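Local coordinates for protein acyl-coenzyme A oxidase (Caenorhabditis elegans, PDB 5K3J) that catalyses the first, FAD-dependent step of peroxisomal beta-oxidation, using oxygen to desaturate the five-carbon omega side chain of ascaroside pheromone CoA thioesters and releasing hydrogen peroxide, at residues L204-M217 with N262-Y276. Residues are numbered along the deposited sequence; the frame is centred on the assembly and turned at random.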
# COMPACT_ATOMS: atom_id res chain seq x y z
N LEU A 204 32.56 -11.83 -15.34
CA LEU A 204 33.50 -12.79 -15.92
C LEU A 204 34.87 -12.16 -16.17
O LEU A 204 34.99 -11.15 -16.85
CB LEU A 204 32.94 -13.36 -17.22
CG LEU A 204 33.85 -14.34 -17.97
CD1 LEU A 204 34.33 -15.46 -17.05
CD2 LEU A 204 33.13 -14.91 -19.19
N ILE A 205 35.90 -12.79 -15.61
CA ILE A 205 37.27 -12.29 -15.73
C ILE A 205 38.21 -13.34 -16.32
O ILE A 205 38.35 -14.43 -15.78
CB ILE A 205 37.82 -11.84 -14.36
CG1 ILE A 205 36.93 -10.76 -13.75
CG2 ILE A 205 39.25 -11.34 -14.50
CD1 ILE A 205 37.34 -10.35 -12.35
N ILE A 206 38.85 -13.00 -17.43
CA ILE A 206 39.79 -13.91 -18.09
C ILE A 206 41.15 -13.23 -18.24
O ILE A 206 41.35 -12.39 -19.12
CB ILE A 206 39.24 -14.36 -19.47
CG1 ILE A 206 38.05 -15.31 -19.27
CG2 ILE A 206 40.32 -15.03 -20.31
CD1 ILE A 206 37.19 -15.49 -20.51
N LYS A 207 42.08 -13.61 -17.36
CA LYS A 207 43.42 -13.01 -17.24
C LYS A 207 43.37 -11.51 -17.47
O LYS A 207 43.84 -11.01 -18.50
CB LYS A 207 44.39 -13.68 -18.21
CG LYS A 207 44.43 -15.21 -18.10
CD LYS A 207 44.75 -15.67 -16.69
CE LYS A 207 44.75 -17.19 -16.58
NZ LYS A 207 45.08 -17.66 -15.20
N ARG A 208 42.84 -10.81 -16.47
CA ARG A 208 42.26 -9.47 -16.61
C ARG A 208 41.75 -9.15 -18.00
O ARG A 208 42.40 -8.47 -18.80
CB ARG A 208 43.23 -8.37 -16.16
CG ARG A 208 42.50 -7.17 -15.51
CD ARG A 208 41.69 -6.34 -16.52
NE ARG A 208 40.38 -5.92 -16.02
CZ ARG A 208 40.04 -4.65 -15.79
NH1 ARG A 208 40.91 -3.67 -16.02
NH2 ARG A 208 38.83 -4.35 -15.34
N ASN A 209 40.56 -9.67 -18.28
CA ASN A 209 39.68 -9.13 -19.30
C ASN A 209 38.28 -9.18 -18.71
O ASN A 209 37.89 -10.20 -18.14
CB ASN A 209 39.78 -9.92 -20.61
CG ASN A 209 40.23 -9.05 -21.78
OD1 ASN A 209 39.60 -9.04 -22.83
ND2 ASN A 209 41.33 -8.33 -21.59
N ASN A 210 37.54 -8.09 -18.79
CA ASN A 210 36.22 -8.07 -18.18
C ASN A 210 35.13 -8.24 -19.22
O ASN A 210 35.01 -7.45 -20.15
CB ASN A 210 36.02 -6.78 -17.38
CG ASN A 210 36.43 -6.94 -15.93
OD1 ASN A 210 37.36 -6.28 -15.45
ND2 ASN A 210 35.74 -7.82 -15.22
N TYR A 211 34.33 -9.29 -19.06
CA TYR A 211 33.38 -9.69 -20.09
C TYR A 211 31.92 -9.50 -19.71
O TYR A 211 31.04 -9.91 -20.46
CB TYR A 211 33.65 -11.16 -20.47
CG TYR A 211 34.94 -11.36 -21.21
CD1 TYR A 211 35.05 -11.01 -22.54
CD2 TYR A 211 36.05 -11.89 -20.57
CE1 TYR A 211 36.23 -11.18 -23.23
CE2 TYR A 211 37.24 -12.07 -21.25
CZ TYR A 211 37.33 -11.71 -22.58
OH TYR A 211 38.51 -11.89 -23.26
N GLY A 212 31.67 -8.90 -18.56
CA GLY A 212 30.31 -8.68 -18.12
C GLY A 212 29.76 -9.82 -17.28
O GLY A 212 30.46 -10.80 -17.04
N PRO A 213 28.51 -9.69 -16.82
CA PRO A 213 27.88 -10.69 -15.96
C PRO A 213 27.52 -11.99 -16.70
O PRO A 213 27.00 -11.92 -17.82
CB PRO A 213 26.62 -9.98 -15.46
CG PRO A 213 26.31 -9.00 -16.55
CD PRO A 213 27.63 -8.53 -17.05
N HIS A 214 27.78 -13.14 -16.08
CA HIS A 214 27.46 -14.43 -16.68
C HIS A 214 26.83 -15.38 -15.65
O HIS A 214 26.77 -15.05 -14.47
CB HIS A 214 28.72 -15.07 -17.27
CG HIS A 214 29.17 -14.44 -18.55
ND1 HIS A 214 29.57 -13.12 -18.63
CD2 HIS A 214 29.28 -14.94 -19.80
CE1 HIS A 214 29.90 -12.84 -19.88
NE2 HIS A 214 29.74 -13.93 -20.61
N PHE A 215 26.37 -16.54 -16.10
CA PHE A 215 25.70 -17.49 -15.21
C PHE A 215 26.59 -18.67 -14.85
O PHE A 215 27.16 -19.33 -15.72
CB PHE A 215 24.40 -17.98 -15.84
CG PHE A 215 23.32 -16.95 -15.89
CD1 PHE A 215 22.50 -16.74 -14.79
CD2 PHE A 215 23.13 -16.18 -17.02
CE1 PHE A 215 21.51 -15.78 -14.83
CE2 PHE A 215 22.14 -15.23 -17.07
CZ PHE A 215 21.33 -15.02 -15.97
N PHE A 216 26.71 -18.94 -13.55
CA PHE A 216 27.51 -20.06 -13.06
C PHE A 216 26.68 -20.92 -12.11
O PHE A 216 26.17 -20.43 -11.11
CB PHE A 216 28.77 -19.56 -12.35
CG PHE A 216 29.64 -18.68 -13.19
CD1 PHE A 216 29.34 -17.34 -13.34
CD2 PHE A 216 30.75 -19.19 -13.83
CE1 PHE A 216 30.12 -16.53 -14.11
CE2 PHE A 216 31.55 -18.38 -14.60
CZ PHE A 216 31.23 -17.05 -14.75
N MET A 217 26.55 -22.20 -12.45
CA MET A 217 25.94 -23.15 -11.54
C MET A 217 26.83 -23.36 -10.33
O MET A 217 28.02 -23.66 -10.47
CB MET A 217 25.68 -24.48 -12.25
CG MET A 217 25.09 -25.56 -11.35
SD MET A 217 23.47 -25.11 -10.70
CE MET A 217 22.51 -25.11 -12.21
N ASN A 262 30.67 -25.41 -15.31
CA ASN A 262 29.60 -24.96 -14.43
C ASN A 262 29.18 -23.57 -14.85
O ASN A 262 28.21 -23.00 -14.34
CB ASN A 262 30.03 -24.99 -12.96
CG ASN A 262 29.89 -26.37 -12.35
OD1 ASN A 262 30.08 -27.38 -13.03
ND2 ASN A 262 29.53 -26.43 -11.07
N LEU A 263 29.93 -23.02 -15.80
CA LEU A 263 29.52 -21.83 -16.53
C LEU A 263 28.46 -22.22 -17.55
O LEU A 263 28.70 -23.06 -18.42
CB LEU A 263 30.71 -21.17 -17.24
CG LEU A 263 30.37 -20.09 -18.26
CD1 LEU A 263 29.71 -18.89 -17.60
CD2 LEU A 263 31.60 -19.65 -19.03
N LEU A 264 27.29 -21.61 -17.43
CA LEU A 264 26.21 -21.87 -18.38
C LEU A 264 26.61 -21.45 -19.77
O LEU A 264 26.67 -20.26 -20.08
CB LEU A 264 24.93 -21.15 -17.97
CG LEU A 264 24.20 -21.68 -16.73
CD1 LEU A 264 22.72 -21.33 -16.82
CD2 LEU A 264 24.43 -23.19 -16.54
N MET A 265 26.89 -22.43 -20.61
CA MET A 265 27.19 -22.19 -22.01
C MET A 265 26.04 -22.67 -22.87
O MET A 265 25.23 -23.50 -22.44
CB MET A 265 28.51 -22.86 -22.39
CG MET A 265 29.70 -22.29 -21.64
SD MET A 265 31.28 -23.10 -21.97
CE MET A 265 31.46 -24.14 -20.52
N ARG A 266 26.04 -22.18 -24.11
CA ARG A 266 24.88 -22.01 -25.00
C ARG A 266 24.84 -20.50 -25.18
O ARG A 266 24.83 -19.78 -24.18
CB ARG A 266 23.55 -22.54 -24.46
CG ARG A 266 22.46 -22.66 -25.51
CD ARG A 266 21.08 -22.81 -24.88
NE ARG A 266 20.41 -24.05 -25.29
CZ ARG A 266 19.51 -24.12 -26.28
NH1 ARG A 266 18.96 -25.29 -26.58
NH2 ARG A 266 19.17 -23.03 -26.96
N HIS A 267 24.84 -20.05 -26.43
CA HIS A 267 25.03 -18.65 -26.82
C HIS A 267 26.50 -18.24 -26.67
O HIS A 267 27.09 -17.72 -27.61
CB HIS A 267 24.14 -17.69 -26.01
CG HIS A 267 22.75 -18.19 -25.80
ND1 HIS A 267 22.14 -19.08 -26.66
CD2 HIS A 267 21.85 -17.95 -24.82
CE1 HIS A 267 20.92 -19.35 -26.22
NE2 HIS A 267 20.72 -18.67 -25.10
N CYS A 268 27.09 -18.48 -25.50
CA CYS A 268 28.49 -18.11 -25.26
C CYS A 268 29.37 -19.29 -24.85
O CYS A 268 28.86 -20.37 -24.53
CB CYS A 268 28.58 -17.01 -24.20
SG CYS A 268 28.96 -17.60 -22.53
N LYS A 269 30.68 -19.07 -24.84
CA LYS A 269 31.64 -20.11 -24.48
C LYS A 269 32.90 -19.58 -23.79
O LYS A 269 33.33 -18.45 -24.02
CB LYS A 269 32.09 -20.87 -25.73
CG LYS A 269 31.09 -21.85 -26.30
CD LYS A 269 31.76 -22.69 -27.37
CE LYS A 269 30.75 -23.25 -28.34
NZ LYS A 269 31.43 -23.88 -29.51
N VAL A 270 33.48 -20.43 -22.95
CA VAL A 270 34.86 -20.26 -22.48
C VAL A 270 35.58 -21.60 -22.66
O VAL A 270 35.24 -22.58 -22.00
CB VAL A 270 34.94 -19.82 -21.01
CG1 VAL A 270 36.34 -20.04 -20.47
CG2 VAL A 270 34.52 -18.36 -20.87
N GLU A 271 36.56 -21.64 -23.56
CA GLU A 271 37.29 -22.87 -23.83
C GLU A 271 38.35 -23.12 -22.76
O GLU A 271 38.74 -22.20 -22.05
CB GLU A 271 37.94 -22.81 -25.22
CG GLU A 271 36.98 -22.48 -26.35
CD GLU A 271 36.33 -23.71 -26.95
OE1 GLU A 271 36.30 -23.81 -28.20
OE2 GLU A 271 35.84 -24.57 -26.19
N ALA A 272 38.81 -24.36 -22.68
CA ALA A 272 39.78 -24.78 -21.66
C ALA A 272 41.05 -23.92 -21.67
O ALA A 272 41.72 -23.79 -20.65
CB ALA A 272 40.14 -26.24 -21.85
N ASP A 273 41.38 -23.34 -22.82
CA ASP A 273 42.55 -22.49 -22.94
C ASP A 273 42.24 -21.04 -22.59
O ASP A 273 43.12 -20.18 -22.63
CB ASP A 273 43.13 -22.56 -24.35
CG ASP A 273 42.11 -22.27 -25.43
OD1 ASP A 273 40.99 -21.82 -25.10
OD2 ASP A 273 42.42 -22.50 -26.62
N GLY A 274 40.98 -20.76 -22.27
CA GLY A 274 40.57 -19.42 -21.88
C GLY A 274 39.98 -18.61 -23.02
O GLY A 274 39.61 -17.45 -22.82
N THR A 275 39.91 -19.20 -24.21
CA THR A 275 39.31 -18.53 -25.36
C THR A 275 37.84 -18.23 -25.10
O THR A 275 37.05 -19.14 -24.85
CB THR A 275 39.42 -19.37 -26.64
OG1 THR A 275 40.80 -19.46 -27.03
CG2 THR A 275 38.62 -18.74 -27.78
N TYR A 276 37.48 -16.95 -25.14
CA TYR A 276 36.09 -16.56 -24.94
C TYR A 276 35.37 -16.35 -26.27
O TYR A 276 35.84 -15.63 -27.14
CB TYR A 276 36.00 -15.29 -24.09
CG TYR A 276 34.58 -14.82 -23.90
CD1 TYR A 276 33.73 -15.44 -22.99
CD2 TYR A 276 34.08 -13.75 -24.64
CE1 TYR A 276 32.43 -15.01 -22.82
CE2 TYR A 276 32.78 -13.32 -24.48
CZ TYR A 276 31.96 -13.94 -23.56
OH TYR A 276 30.66 -13.51 -23.40
O HOH W 1 26.59 -17.51 -18.62
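Tyr276 and His214 approach from opposite directions and meet at a hydrogen bond of 3.0 Å between Tyr276 OH and His214 NE2, with OH in the imidazole plane. The other imidazole nitrogen, ND1, donates to Gly212 O, and with both nitrogens engaged the ring's rotation is fixed. With CG anti to the backbone N (chi1 178°), Tyr276 lays one ring face over Tyr211; the planes differ by 31° and the centroids lie 4.4 Å apart. Leu204 CD2 approaches Tyr276 CE1 to 3.7 Å and also sits over the imidazole face. Without the phenol ring, as with an alanine at Tyr276, His214 NE2 would probably lose this partner and a gap would open beside Tyr211 and Leu204.

The buried end is joined through the backbone: Leu264 N donates to Phe215 O (2.9 Å), Met217 N donates to Asn262 O, and a single beta bridge pairs Phe216 with Leu263. Leu263 CD1 makes a CH-pi contact over the Phe216 ring, 3.9 Å from its centroid. Toward solvent, Ile206 CG2 meets just the backbone oxygen Gly274 O (3.6 Å), at the end of the type I turn from Glu271 with its exposed Asp273, while CD1 reaches inward to Tyr276 CB and Val270 CG2.

Within the beta domain, strand 210-219 pairs antiparallel with strand 197-205; Phe174 of strand 173-177 packs against Phe216 edge-to-face, while helix 112-125 touches Phe215 and Met217, Phe215 also lying near the FAD-binding Tyr147.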